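Side-chain contacts in BauA (Acinetobacter baumannii, PDB 6HCP), which carries iron, as ferric preacinetobactin, across the outer membrane of the pathogen and belongs to the TonB-dependent receptors: residues A[47-52]-A[139-144]; A[368-373]-A[441-446]; A[447-452]-A[488-493]. One frame throughout, in Å; residues are numbered along the deposited sequence.

Overall arrangement
Contact 1 is buried inside the barrel, where 47-52 meets a strand of the plug; contacts 2 and 3 are formed within the wall of that barrel. Contact 2 is buried and polar, an arginine bonded to an asparagine two strands away and also to the plug, whereas contact 3 is partly exposed and aliphatic, at the loop end of the same strand 436-451. Contact 1 mixes both chemistries: a carboxylate with ordered water, then a small valine-leucine touch. The three run in series along the chain. Phe51 of contact 1 packs on Asn368 and Arg443, and Gln445 of contact 2 packs on Leu488 of contact 3; contacts 1 and 3 do not touch.

Contact 1 of 3, residues A[47-52]-A[139-144]; sequences SNVGFL and EVLKGP
The side chain of Glu139 reaches across to overlap the backbone where Ser47 joins Asn48. Its CG sits anti to its own carbonyl carbon (chi1 -52°) and the chain is extended from there, which carries the carboxylate the full length of the side chain to strand 46-48. OE1 accepts a hydrogen bond from Asn48 N at 3.0 Å; the bond is fairly straight (163°), but the N-H meets OE1 from above the carboxylate plane, 38° out of it. Two beta carbons lie against the same group, with Ser47 CB 3.7 Å from Glu139 CD and Asn48 CB resting near OE1. A water donates to both Glu139 OE1, at 2.7 Å, and Asn48 O, at 2.6 Å, so N-H and C=O of one residue are both tied to this oxygen, directly and through solvent. OE1 also takes a hydrogen bond from Asn162 ND2, on the neighbouring strand 159-165; three donors therefore hold it, which would probably favour the ionised acid. A second water lies 2.8 Å from Ser47 OG and donates weakly to Val140 O. Farther along both segments the contact turns apolar: Val49 CG1 meets Leu141 CD1 at 4.0 Å, the two side chains crossing at about a right angle. Leu148 of helix 146-149 touches both of them, and Thr64 lies against Ser47 and Leu141. A chain segment near the N-terminus is thus pinned, through one carboxylate and its water, to strand 135-142 of the mixed sheet of the plug domain, the globular domain that fills the barrel in TonB-dependent receptors.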
ATOM      1  N   SER A  47      12.173  35.117 -15.744  1.00 29.93           N
ATOM      2  CA  SER A  47      12.392  34.123 -16.768  1.00 29.40           C
ATOM      3  C   SER A  47      12.742  34.815 -18.087  1.00 31.59           C
ATOM      4  O   SER A  47      12.580  36.039 -18.243  1.00 27.60           O
ATOM      5  CB  SER A  47      11.187  33.213 -16.919  1.00 30.86           C
ATOM      6  OG  SER A  47      10.080  33.930 -17.466  1.00 33.37           O
ATOM      7  N   ASN A  48      13.210  34.006 -19.030  1.00 29.87           N
ATOM      8  CA  ASN A  48      13.572  34.483 -20.366  1.00 31.11           C
ATOM      9  C   ASN A  48      12.308  34.577 -21.225  1.00 32.19           C
ATOM     10  O   ASN A  48      11.633  33.579 -21.469  1.00 36.06           O
ATOM     11  CB  ASN A  48      14.579  33.562 -21.052  1.00 31.79           C
ATOM     12  CG  ASN A  48      15.253  34.257 -22.224  1.00 33.43           C
ATOM     13  OD1 ASN A  48      15.981  35.224 -22.027  1.00 38.04           O
ATOM     14  ND2 ASN A  48      15.065  33.740 -23.424  1.00 37.86           N
ATOM     15  N   VAL A  49      12.016  35.774 -21.722  1.00 28.43           N
ATOM     16  CA  VAL A  49      10.814  35.968 -22.516  1.00 26.03           C
ATOM     17  C   VAL A  49      11.198  36.061 -23.997  1.00 32.22           C
ATOM     18  O   VAL A  49      11.182  37.141 -24.613  1.00 28.81           O
ATOM     19  CB  VAL A  49      10.039  37.184 -21.999  1.00 28.32           C
ATOM     20  CG1 VAL A  49       8.707  37.365 -22.713  1.00 33.88           C
ATOM     21  CG2 VAL A  49       9.821  37.070 -20.500  1.00 30.32           C
ATOM     22  N   GLY A  50      11.651  34.922 -24.526  1.00 30.11           N
ATOM     23  CA  GLY A  50      12.293  34.849 -25.833  1.00 32.51           C
ATOM     24  C   GLY A  50      13.321  35.954 -25.991  1.00 33.77           C
ATOM     25  O   GLY A  50      14.101  36.218 -25.061  1.00 28.72           O
ATOM     26  N   PHE A  51      13.339  36.625 -27.154  1.00 31.23           N
ATOM     27  CA  PHE A  51      14.432  37.577 -27.431  1.00 29.57           C
ATOM     28  C   PHE A  51      14.268  38.888 -26.633  1.00 27.90           C
ATOM     29  O   PHE A  51      15.176  39.718 -26.659  1.00 32.26           O
ATOM     30  CB  PHE A  51      14.604  37.776 -28.949  1.00 28.74           C
ATOM     31  CG  PHE A  51      13.690  38.754 -29.644  1.00 25.38           C
ATOM     32  CD1 PHE A  51      12.383  38.950 -29.245  1.00 27.39           C
ATOM     33  CD2 PHE A  51      14.131  39.422 -30.776  1.00 27.86           C
ATOM     34  CE1 PHE A  51      11.527  39.790 -29.944  1.00 28.00           C
ATOM     35  CE2 PHE A  51      13.279  40.263 -31.475  1.00 26.58           C
ATOM     36  CZ  PHE A  51      11.973  40.434 -31.071  1.00 26.67           C
ATOM     37  N   LEU A  52      13.182  39.058 -25.872  1.00 28.15           N
ATOM     38  CA  LEU A  52      13.081  40.200 -24.948  1.00 30.33           C
ATOM     39  C   LEU A  52      14.027  39.999 -23.749  1.00 31.54           C
ATOM     40  O   LEU A  52      14.297  40.940 -23.022  1.00 35.12           O
ATOM     41  CB  LEU A  52      11.646  40.396 -24.455  1.00 29.49           C
ATOM     42  CG  LEU A  52      10.570  40.564 -25.527  1.00 32.32           C
ATOM     43  CD1 LEU A  52       9.192  40.687 -24.886  1.00 32.37           C
ATOM     44  CD2 LEU A  52      10.868  41.771 -26.407  1.00 35.15           C
ATOM     45  N   GLU A 139      12.003  26.746 -17.333  1.00 24.40           N
ATOM     46  CA  GLU A 139      11.106  27.838 -17.508  1.00 24.67           C
ATOM     47  C   GLU A 139      10.011  27.463 -18.516  1.00 24.88           C
ATOM     48  O   GLU A 139      10.258  26.777 -19.512  1.00 27.43           O
ATOM     49  CB  GLU A 139      11.846  29.077 -18.040  1.00 26.57           C
ATOM     50  CG  GLU A 139      13.067  29.478 -17.244  1.00 27.60           C
ATOM     51  CD  GLU A 139      13.780  30.699 -17.795  1.00 30.92           C
ATOM     52  OE1 GLU A 139      13.518  31.072 -18.987  1.00 29.81           O
ATOM     53  OE2 GLU A 139      14.546  31.315 -17.020  1.00 29.82           O
ATOM     54  N   VAL A 140       8.800  27.941 -18.256  1.00 22.06           N
ATOM     55  CA  VAL A 140       7.664  27.729 -19.138  1.00 24.13           C
ATOM     56  C   VAL A 140       7.047  29.088 -19.446  1.00 25.00           C
ATOM     57  O   VAL A 140       6.743  29.881 -18.538  1.00 28.60           O
ATOM     58  CB  VAL A 140       6.600  26.788 -18.540  1.00 27.90           C
ATOM     59  CG1 VAL A 140       5.460  26.546 -19.529  1.00 30.71           C
ATOM     60  CG2 VAL A 140       7.189  25.470 -18.094  1.00 28.53           C
ATOM     61  N   LEU A 141       6.791  29.318 -20.736  1.00 25.09           N
ATOM     62  CA  LEU A 141       5.982  30.443 -21.190  1.00 24.59           C
ATOM     63  C   LEU A 141       4.774  29.858 -21.918  1.00 24.21           C
ATOM     64  O   LEU A 141       4.944  29.077 -22.846  1.00 27.34           O
ATOM     65  CB  LEU A 141       6.801  31.339 -22.120  1.00 27.73           C
ATOM     66  CG  LEU A 141       6.060  32.606 -22.575  1.00 33.73           C
ATOM     67  CD1 LEU A 141       7.029  33.747 -22.804  1.00 44.30           C
ATOM     68  CD2 LEU A 141       5.232  32.347 -23.816  1.00 36.84           C
ATOM     69  N   LYS A 142       3.578  30.165 -21.429  1.00 23.64           N
ATOM     70  CA  LYS A 142       2.377  29.521 -21.902  1.00 24.93           C
ATOM     71  C   LYS A 142       1.833  30.257 -23.127  1.00 25.31           C
ATOM     72  O   LYS A 142       1.840  31.490 -23.210  1.00 26.52           O
ATOM     73  CB  LYS A 142       1.329  29.418 -20.791  1.00 27.70           C
ATOM     74  CG  LYS A 142       1.802  28.566 -19.615  1.00 31.58           C
ATOM     75  CD  LYS A 142       0.856  28.545 -18.454  1.00 38.96           C
ATOM     76  CE  LYS A 142       1.554  28.207 -17.150  1.00 34.22           C
ATOM     77  NZ  LYS A 142       0.568  27.946 -16.088  1.00 47.03           N
ATOM     78  N   GLY A 143       1.366  29.454 -24.081  1.00 24.19           N
ATOM     79  CA  GLY A 143       0.812  29.948 -25.345  1.00 24.79           C
ATOM     80  C   GLY A 143       1.902  30.157 -26.385  1.00 22.89           C
ATOM     81  O   GLY A 143       3.092  30.005 -26.112  1.00 24.50           O
ATOM     82  N   PRO A 144       1.511  30.489 -27.627  1.00 25.12           N
ATOM     83  CA  PRO A 144       2.467  30.645 -28.720  1.00 25.12           C
ATOM     84  C   PRO A 144       3.304  31.912 -28.527  1.00 26.22           C
ATOM     85  O   PRO A 144       2.899  32.816 -27.762  1.00 26.86           O
ATOM     86  CB  PRO A 144       1.574  30.772 -29.957  1.00 26.00           C
ATOM     87  CG  PRO A 144       0.258  31.286 -29.415  1.00 25.03           C
ATOM     88  CD  PRO A 144       0.113  30.617 -28.068  1.00 26.43           C
TER
HETATM   89  O   HOH W   1       8.926  31.811 -18.888  1.00 39.42           O
HETATM   90  O   HOH W   2      11.204  31.215 -20.410  1.00 33.46           O

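Contact 2 of 3, residues A[368-373]-A[441-446]; sequences NATYYN and GLRHQT. With C8E ((hydroxyethyloxy)tri(ethyloxy)octane), chain B.
A single amide oxygen receives both terminal nitrogens of an arginine: Asn368 OD1 lies 3.0 Å from Arg443 NH1 and 3.0 Å from Arg443 NH2, with both hydrogen bonds bent (147° and 144°) as sharing one acceptor demands. The guanidinium comes end-on and OD1 sits in its plane, at the edge, between the two nitrogens. The amide plane stands almost perpendicular to it, 87° away, so NH1 and NH2 approach OD1 from opposite faces of the amide. Arg443 starts with CG anti to the backbone N and runs straight until a bend at chi3, which swings the guanidinium over to Asn368. The other end of the amide is held as well, since Asn368 ND2 donates to Asp349 OD1 on strand 331-358, fixing which way the amide is turned. Beside this grip the methyl CG2 of Thr370 lies obliquely 4.1 Å from Arg443 NH1, while Thr370 OG1 bonds to Ser422 OG, the hydroxyl that also pairs with Arg443 NH1. The guanidinium has partners in the plug too: NH2 bonds to Leu147 O, and Phe51 makes a cation-pi contact with it. On the membrane side a detergent chain runs across strand 361-381, its C3 3.7 Å from Asn368 O and its C5 4.1 Å from Ala369 CB. Strand 412-431 runs between the two segments and pairs with both, so the side chains span it from next-but-one strands. Such a polar cluster, facing inward and shared with a plug carbonyl while the outer face carries detergent, belongs to the plug-barrel interface of a TonB-dependent receptor.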
ATOM      1  N   ASN A 368      17.016  40.769 -33.984  1.00 26.55           N
ATOM      2  CA  ASN A 368      17.794  39.568 -34.119  1.00 25.54           C
ATOM      3  C   ASN A 368      17.540  38.885 -35.460  1.00 25.66           C
ATOM      4  O   ASN A 368      16.635  39.251 -36.230  1.00 26.44           O
ATOM      5  CB  ASN A 368      17.563  38.621 -32.928  1.00 26.53           C
ATOM      6  CG  ASN A 368      16.270  37.834 -33.017  1.00 29.94           C
ATOM      7  OD1 ASN A 368      15.306  38.284 -33.635  1.00 26.77           O
ATOM      8  ND2 ASN A 368      16.218  36.701 -32.321  1.00 27.31           N
ATOM      9  N   ALA A 369      18.445  37.954 -35.748  1.00 27.10           N
ATOM     10  CA  ALA A 369      18.371  37.037 -36.852  1.00 30.98           C
ATOM     11  C   ALA A 369      18.609  35.628 -36.318  1.00 29.98           C
ATOM     12  O   ALA A 369      19.512  35.435 -35.494  1.00 30.28           O
ATOM     13  CB  ALA A 369      19.412  37.405 -37.886  1.00 32.71           C
ATOM     14  N   THR A 370      17.798  34.666 -36.783  1.00 27.60           N
ATOM     15  CA  THR A 370      17.927  33.273 -36.341  1.00 27.70           C
ATOM     16  C   THR A 370      18.045  32.367 -37.564  1.00 29.57           C
ATOM     17  O   THR A 370      17.524  32.685 -38.643  1.00 30.46           O
ATOM     18  CB  THR A 370      16.748  32.832 -35.457  1.00 26.57           C
ATOM     19  OG1 THR A 370      15.578  32.604 -36.252  1.00 29.81           O
ATOM     20  CG2 THR A 370      16.431  33.829 -34.372  1.00 29.31           C
ATOM     21  N   TYR A 371      18.666  31.208 -37.344  1.00 28.85           N
ATOM     22  CA  TYR A 371      18.849  30.169 -38.351  1.00 30.45           C
ATOM     23  C   TYR A 371      18.744  28.801 -37.661  1.00 28.42           C
ATOM     24  O   TYR A 371      19.287  28.594 -36.581  1.00 31.40           O
ATOM     25  CB  TYR A 371      20.197  30.322 -39.063  1.00 35.83           C
ATOM     26  CG  TYR A 371      20.452  31.706 -39.619  1.00 51.58           C
ATOM     27  CD1 TYR A 371      20.069  32.036 -40.914  1.00 62.06           C
ATOM     28  CD2 TYR A 371      21.003  32.715 -38.834  1.00 70.56           C
ATOM     29  CE1 TYR A 371      20.261  33.311 -41.426  1.00 58.33           C
ATOM     30  CE2 TYR A 371      21.196  34.000 -39.327  1.00 54.00           C
ATOM     31  CZ  TYR A 371      20.819  34.296 -40.628  1.00 51.19           C
ATOM     32  OH  TYR A 371      21.006  35.546 -41.139  1.00 61.27           O
ATOM     33  N   TYR A 372      18.124  27.851 -38.355  1.00 27.65           N
ATOM     34  CA  TYR A 372      18.127  26.437 -37.952  1.00 27.99           C
ATOM     35  C   TYR A 372      18.176  25.570 -39.209  1.00 26.48           C
ATOM     36  O   TYR A 372      17.517  25.856 -40.193  1.00 28.36           O
ATOM     37  CB  TYR A 372      16.895  26.094 -37.113  1.00 27.27           C
ATOM     38  CG  TYR A 372      16.656  24.616 -36.937  1.00 27.84           C
ATOM     39  CD1 TYR A 372      15.957  23.884 -37.883  1.00 28.79           C
ATOM     40  CD2 TYR A 372      17.176  23.936 -35.848  1.00 26.66           C
ATOM     41  CE1 TYR A 372      15.723  22.527 -37.723  1.00 28.70           C
ATOM     42  CE2 TYR A 372      16.973  22.576 -35.685  1.00 27.61           C
ATOM     43  CZ  TYR A 372      16.202  21.879 -36.594  1.00 26.55           C
ATOM     44  OH  TYR A 372      15.985  20.542 -36.430  1.00 27.99           O
ATOM     45  N   ASN A 373      19.035  24.551 -39.187  0.50 26.31           N
ATOM     46  CA  ASN A 373      19.109  23.589 -40.277  0.50 30.46           C
ATOM     47  C   ASN A 373      19.281  22.195 -39.676  0.50 28.38           C
ATOM     48  O   ASN A 373      20.044  22.022 -38.733  0.50 29.26           O
ATOM     49  CB  ASN A 373      20.251  23.890 -41.255  0.50 34.95           C
ATOM     50  CG  ASN A 373      20.327  22.889 -42.391  0.50 41.10           C
ATOM     51  OD1 ASN A 373      19.523  22.928 -43.322  0.50 42.57           O
ATOM     52  ND2 ASN A 373      21.221  21.922 -42.275  0.50 44.94           N
ATOM     53  N   GLY A 441       6.165  44.369 -31.862  1.00 25.21           N
ATOM     54  CA  GLY A 441       7.205  43.839 -32.694  1.00 26.78           C
ATOM     55  C   GLY A 441       6.675  43.065 -33.888  1.00 23.92           C
ATOM     56  O   GLY A 441       5.478  42.787 -33.998  1.00 24.46           O
ATOM     57  N   LEU A 442       7.602  42.707 -34.775  1.00 25.71           N
ATOM     58  CA  LEU A 442       7.271  41.759 -35.804  1.00 28.22           C
ATOM     59  C   LEU A 442       8.472  40.871 -36.097  1.00 26.86           C
ATOM     60  O   LEU A 442       9.602  41.206 -35.762  1.00 30.07           O
ATOM     61  CB  LEU A 442       6.777  42.518 -37.039  1.00 38.30           C
ATOM     62  CG  LEU A 442       7.829  43.220 -37.876  1.00 46.08           C
ATOM     63  CD1 LEU A 442       8.599  42.233 -38.734  1.00 56.18           C
ATOM     64  CD2 LEU A 442       7.152  44.265 -38.760  1.00 56.15           C
ATOM     65  N   ARG A 443       8.178  39.706 -36.702  1.00 26.04           N
ATOM     66  CA  ARG A 443       9.182  38.781 -37.137  1.00 24.47           C
ATOM     67  C   ARG A 443       8.797  38.230 -38.517  1.00 22.58           C
ATOM     68  O   ARG A 443       7.654  37.924 -38.778  1.00 24.84           O
ATOM     69  CB  ARG A 443       9.359  37.656 -36.116  1.00 27.63           C
ATOM     70  CG  ARG A 443      10.358  36.590 -36.529  1.00 25.54           C
ATOM     71  CD  ARG A 443      10.633  35.543 -35.442  1.00 28.66           C
ATOM     72  NE  ARG A 443      11.093  36.119 -34.189  1.00 26.54           N
ATOM     73  CZ  ARG A 443      12.279  36.682 -33.994  1.00 25.35           C
ATOM     74  NH1 ARG A 443      13.264  36.466 -34.860  1.00 26.07           N
ATOM     75  NH2 ARG A 443      12.462  37.448 -32.919  1.00 26.46           N
ATOM     76  N   HIS A 444       9.801  38.116 -39.380  1.00 25.48           N
ATOM     77  CA  HIS A 444       9.628  37.546 -40.692  1.00 26.16           C
ATOM     78  C   HIS A 444      10.339  36.198 -40.683  1.00 23.91           C
ATOM     79  O   HIS A 444      11.511  36.112 -40.349  1.00 27.00           O
ATOM     80  CB  HIS A 444      10.189  38.472 -41.795  1.00 29.29           C
ATOM     81  CG  HIS A 444       9.927  37.966 -43.178  1.00 26.76           C
ATOM     82  ND1 HIS A 444       8.677  38.051 -43.756  1.00 29.72           N
ATOM     83  CD2 HIS A 444      10.740  37.387 -44.094  1.00 28.59           C
ATOM     84  CE1 HIS A 444       8.709  37.462 -44.937  1.00 28.89           C
ATOM     85  NE2 HIS A 444       9.963  37.096 -45.191  1.00 27.98           N
ATOM     86  N   GLN A 445       9.582  35.154 -41.013  1.00 26.14           N
ATOM     87  CA  GLN A 445       9.998  33.762 -40.835  1.00 26.82           C
ATOM     88  C   GLN A 445       9.989  33.062 -42.203  1.00 26.26           C
ATOM     89  O   GLN A 445       9.003  33.155 -42.922  1.00 27.79           O
ATOM     90  CB  GLN A 445       9.020  33.058 -39.895  1.00 26.32           C
ATOM     91  CG  GLN A 445       9.329  31.579 -39.677  1.00 29.12           C
ATOM     92  CD  GLN A 445      10.445  31.398 -38.681  1.00 29.95           C
ATOM     93  OE1 GLN A 445      10.411  31.929 -37.567  1.00 30.91           O
ATOM     94  NE2 GLN A 445      11.448  30.645 -39.076  1.00 32.13           N
ATOM     95  N   THR A 446      11.047  32.306 -42.488  1.00 24.59           N
ATOM     96  CA  THR A 446      11.110  31.475 -43.666  1.00 25.80           C
ATOM     97  C   THR A 446      11.325  30.010 -43.267  1.00 29.24           C
ATOM     98  O   THR A 446      12.022  29.731 -42.319  1.00 26.56           O
ATOM     99  CB  THR A 446      12.201  31.969 -44.632  1.00 30.64           C
ATOM    100  OG1 THR A 446      11.916  33.339 -44.930  1.00 37.34           O
ATOM    101  CG2 THR A 446      12.214  31.204 -45.939  1.00 36.87           C
TER
HETATM  102  C1  C8E B 829      14.952  43.161 -38.505  1.00 48.93           C
HETATM  103  C2  C8E B 829      16.405  43.512 -38.286  1.00 52.16           C
HETATM  104  C3  C8E B 829      17.300  42.290 -38.143  1.00 53.07           C
HETATM  105  C4  C8E B 829      18.540  42.584 -37.288  1.00 60.96           C
HETATM  106  C5  C8E B 829      19.629  41.528 -37.474  1.00 54.26           C
HETATM  107  C6  C8E B 829      20.732  41.614 -36.440  1.00 47.32           C
HETATM  108  C7  C8E B 829      21.836  40.618 -36.782  1.00 53.96           C
HETATM  109  C8  C8E B 829      23.227  41.182 -36.518  1.00 67.37           C
HETATM  110  O9  C8E B 829      24.122  40.210 -35.964  1.00 71.65           O
HETATM  111  C10 C8E B 829      24.904  40.775 -34.906  1.00 58.61           C
HETATM  112  C11 C8E B 829      26.191  40.003 -34.725  1.00 62.25           C
HETATM  113  O12 C8E B 829      26.590  40.192 -33.378  1.00 64.56           O

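Contact 3 of 3, residues A[447-452]-A[488-493]; sequences VKATSS and LTKGDQ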
ATOM      1  N   VAL A 447      10.861  29.086 -44.117  1.00 26.64           N
ATOM      2  CA  VAL A 447      11.050  27.651 -43.897  1.00 27.47           C
ATOM      3  C   VAL A 447      11.099  26.932 -45.248  1.00 27.18           C
ATOM      4  O   VAL A 447      10.345  27.258 -46.177  1.00 27.95           O
ATOM      5  CB  VAL A 447       9.931  27.079 -43.014  1.00 26.71           C
ATOM      6  CG1 VAL A 447       8.572  27.290 -43.625  1.00 31.73           C
ATOM      7  CG2 VAL A 447      10.149  25.611 -42.704  1.00 29.86           C
ATOM      8  N   LYS A 448      11.949  25.904 -45.310  1.00 25.79           N
ATOM      9  CA  LYS A 448      11.980  24.995 -46.432  1.00 28.38           C
ATOM     10  C   LYS A 448      12.282  23.582 -45.926  1.00 30.16           C
ATOM     11  O   LYS A 448      13.264  23.392 -45.230  1.00 28.44           O
ATOM     12  CB  LYS A 448      13.065  25.403 -47.434  1.00 30.08           C
ATOM     13  CG  LYS A 448      13.077  24.570 -48.706  1.00 30.76           C
ATOM     14  CD  LYS A 448      14.059  25.051 -49.748  1.00 33.70           C
ATOM     15  CE  LYS A 448      13.996  24.175 -50.982  1.00 39.35           C
ATOM     16  NZ  LYS A 448      15.028  24.544 -51.971  1.00 43.11           N
ATOM     17  N   ALA A 449      11.524  22.610 -46.441  1.00 27.16           N
ATOM     18  CA  ALA A 449      11.770  21.176 -46.192  1.00 28.54           C
ATOM     19  C   ALA A 449      12.049  20.470 -47.521  1.00 31.99           C
ATOM     20  O   ALA A 449      11.427  20.788 -48.561  1.00 32.26           O
ATOM     21  CB  ALA A 449      10.586  20.545 -45.479  1.00 28.04           C
ATOM     22  N   THR A 450      12.884  19.429 -47.454  1.00 27.98           N
ATOM     23  CA  THR A 450      13.091  18.529 -48.583  1.00 30.46           C
ATOM     24  C   THR A 450      13.042  17.077 -48.109  1.00 35.32           C
ATOM     25  O   THR A 450      13.323  16.777 -46.946  1.00 29.74           O
ATOM     26  CB  THR A 450      14.411  18.796 -49.301  1.00 29.32           C
ATOM     27  OG1 THR A 450      15.492  18.363 -48.463  1.00 30.38           O
ATOM     28  CG2 THR A 450      14.581  20.257 -49.672  1.00 34.45           C
ATOM     29  N   SER A 451      12.746  16.185 -49.060  1.00 33.56           N
ATOM     30  CA  SER A 451      12.832  14.740 -48.862  1.00 37.51           C
ATOM     31  C   SER A 451      13.299  14.063 -50.156  1.00 40.59           C
ATOM     32  O   SER A 451      12.805  14.373 -51.227  1.00 40.50           O
ATOM     33  CB  SER A 451      11.505  14.202 -48.435  1.00 41.19           C
ATOM     34  OG  SER A 451      11.484  12.789 -48.565  1.00 44.72           O
ATOM     35  N   SER A 452      14.220  13.110 -50.034  1.00 36.97           N
ATOM     36  CA  SER A 452      14.832  12.437 -51.187  1.00 39.83           C
ATOM     37  C   SER A 452      13.823  11.540 -51.914  1.00 42.32           C
ATOM     38  O   SER A 452      14.111  11.121 -53.024  1.00 51.78           O
ATOM     39  CB  SER A 452      16.041  11.641 -50.788  1.00 39.53           C
ATOM     40  OG  SER A 452      15.651  10.523 -50.001  1.00 36.00           O
ATOM     41  N   LEU A 488       3.691  29.810 -35.293  1.00 24.07           N
ATOM     42  CA  LEU A 488       3.829  29.407 -36.685  1.00 24.59           C
ATOM     43  C   LEU A 488       4.085  27.903 -36.768  1.00 25.03           C
ATOM     44  O   LEU A 488       4.829  27.327 -35.976  1.00 25.21           O
ATOM     45  CB  LEU A 488       4.965  30.197 -37.336  1.00 25.68           C
ATOM     46  CG  LEU A 488       4.730  31.704 -37.494  1.00 24.64           C
ATOM     47  CD1 LEU A 488       5.942  32.359 -38.151  1.00 27.32           C
ATOM     48  CD2 LEU A 488       3.476  31.988 -38.283  1.00 26.45           C
ATOM     49  N   THR A 489       3.532  27.304 -37.822  1.00 22.81           N
ATOM     50  CA  THR A 489       3.746  25.911 -38.153  1.00 23.42           C
ATOM     51  C   THR A 489       3.957  25.833 -39.665  1.00 25.34           C
ATOM     52  O   THR A 489       3.186  26.433 -40.423  1.00 24.77           O
ATOM     53  CB  THR A 489       2.546  25.048 -37.732  1.00 25.80           C
ATOM     54  OG1 THR A 489       2.175  25.310 -36.369  1.00 24.31           O
ATOM     55  CG2 THR A 489       2.819  23.573 -37.943  1.00 24.04           C
ATOM     56  N   LYS A 490       4.975  25.080 -40.072  1.00 24.73           N
ATOM     57  CA  LYS A 490       5.297  24.859 -41.495  1.00 29.05           C
ATOM     58  C   LYS A 490       4.020  24.460 -42.228  1.00 27.29           C
ATOM     59  O   LYS A 490       3.235  23.622 -41.747  1.00 24.63           O
ATOM     60  CB  LYS A 490       6.342  23.739 -41.597  1.00 34.49           C
ATOM     61  CG  LYS A 490       6.735  23.334 -43.005  1.00 42.19           C
ATOM     62  CD  LYS A 490       7.910  22.389 -43.024  1.00 49.22           C
ATOM     63  CE  LYS A 490       7.677  21.128 -42.220  1.00 55.84           C
ATOM     64  NZ  LYS A 490       6.797  20.204 -42.964  1.00 54.16           N
ATOM     65  N   GLY A 491       3.812  25.034 -43.413  1.00 25.28           N
ATOM     66  CA  GLY A 491       2.644  24.695 -44.200  1.00 25.37           C
ATOM     67  C   GLY A 491       2.702  23.272 -44.739  1.00 25.34           C
ATOM     68  O   GLY A 491       3.760  22.745 -45.027  1.00 29.35           O
ATOM     69  N   ASP A 492       1.536  22.649 -44.845  1.00 27.29           N
ATOM     70  CA  ASP A 492       1.407  21.338 -45.474  1.00 30.52           C
ATOM     71  C   ASP A 492       1.474  21.496 -47.003  1.00 34.75           C
ATOM     72  O   ASP A 492       1.231  22.599 -47.558  1.00 30.51           O
ATOM     73  CB  ASP A 492       0.075  20.702 -45.091  1.00 30.49           C
ATOM     74  CG  ASP A 492      -0.023  20.300 -43.626  1.00 37.80           C
ATOM     75  OD1 ASP A 492       1.021  20.003 -43.041  1.00 43.00           O
ATOM     76  OD2 ASP A 492      -1.157  20.116 -43.160  1.00 40.94           O
ATOM     77  N   GLN A 493       1.672  20.360 -47.684  1.00 31.98           N
ATOM     78  CA  GLN A 493       1.722  20.315 -49.157  1.00 29.93           C
ATOM     79  C   GLN A 493       0.544  19.492 -49.684  1.00 35.17           C
ATOM     80  O   GLN A 493       0.255  18.410 -49.179  1.00 33.86           O
ATOM     81  CB  GLN A 493       3.043  19.730 -49.647  1.00 31.30           C
ATOM     82  CG  GLN A 493       3.132  19.649 -51.171  1.00 30.92           C
ATOM     83  CD  GLN A 493       4.543  19.401 -51.636  1.00 32.73           C
ATOM     84  OE1 GLN A 493       5.263  18.599 -51.055  1.00 33.94           O
ATOM     85  NE2 GLN A 493       4.976  20.118 -52.663  1.00 30.93           N
TER
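Val447 opens the strand segment with its side chain turned to Lys490, the first residue beyond strand 478-489. Its CG2 lies anti to the backbone N and meets the middle of the lysine chain, 3.9 Å from Lys490 CD and 4.1 Å from Lys490 CG. The two side chains cross at about a right angle, so the methyl rests on the flank of the methylene chain. Contact of Val447 with Met151 of the plug shows that this face of the strand is turned into the barrel; Leu418 and Thr420 of strand 412-431 flank it. Two residues after Val447, Ala449 brings its CB back to the same side and touches the same carbon, at 4.1 Å from Lys490 CD. Lys490 CD is therefore the shared point of the contact, with a methyl from each of two residues against it. The first two torsions of the lysine, both nearly straight, bring CD to these methyls. The bends that follow at chi3 (57°) and chi4 (76°) turn CE and NZ aside from Ala449, toward which a straight chain would have run. Strand 461-473, whose first residue pairs with Val447, stands between strands 436-451 and 478-489, so the lysine reaches across to strand 436-451 from the next-but-one strand. All that crosses here is van der Waals contact between aliphatic carbons: the lysine lends its methylenes to a small apolar patch near the barrel's loop end, and its ammonium is turned aside from both methyls, on a residue that is itself exposed.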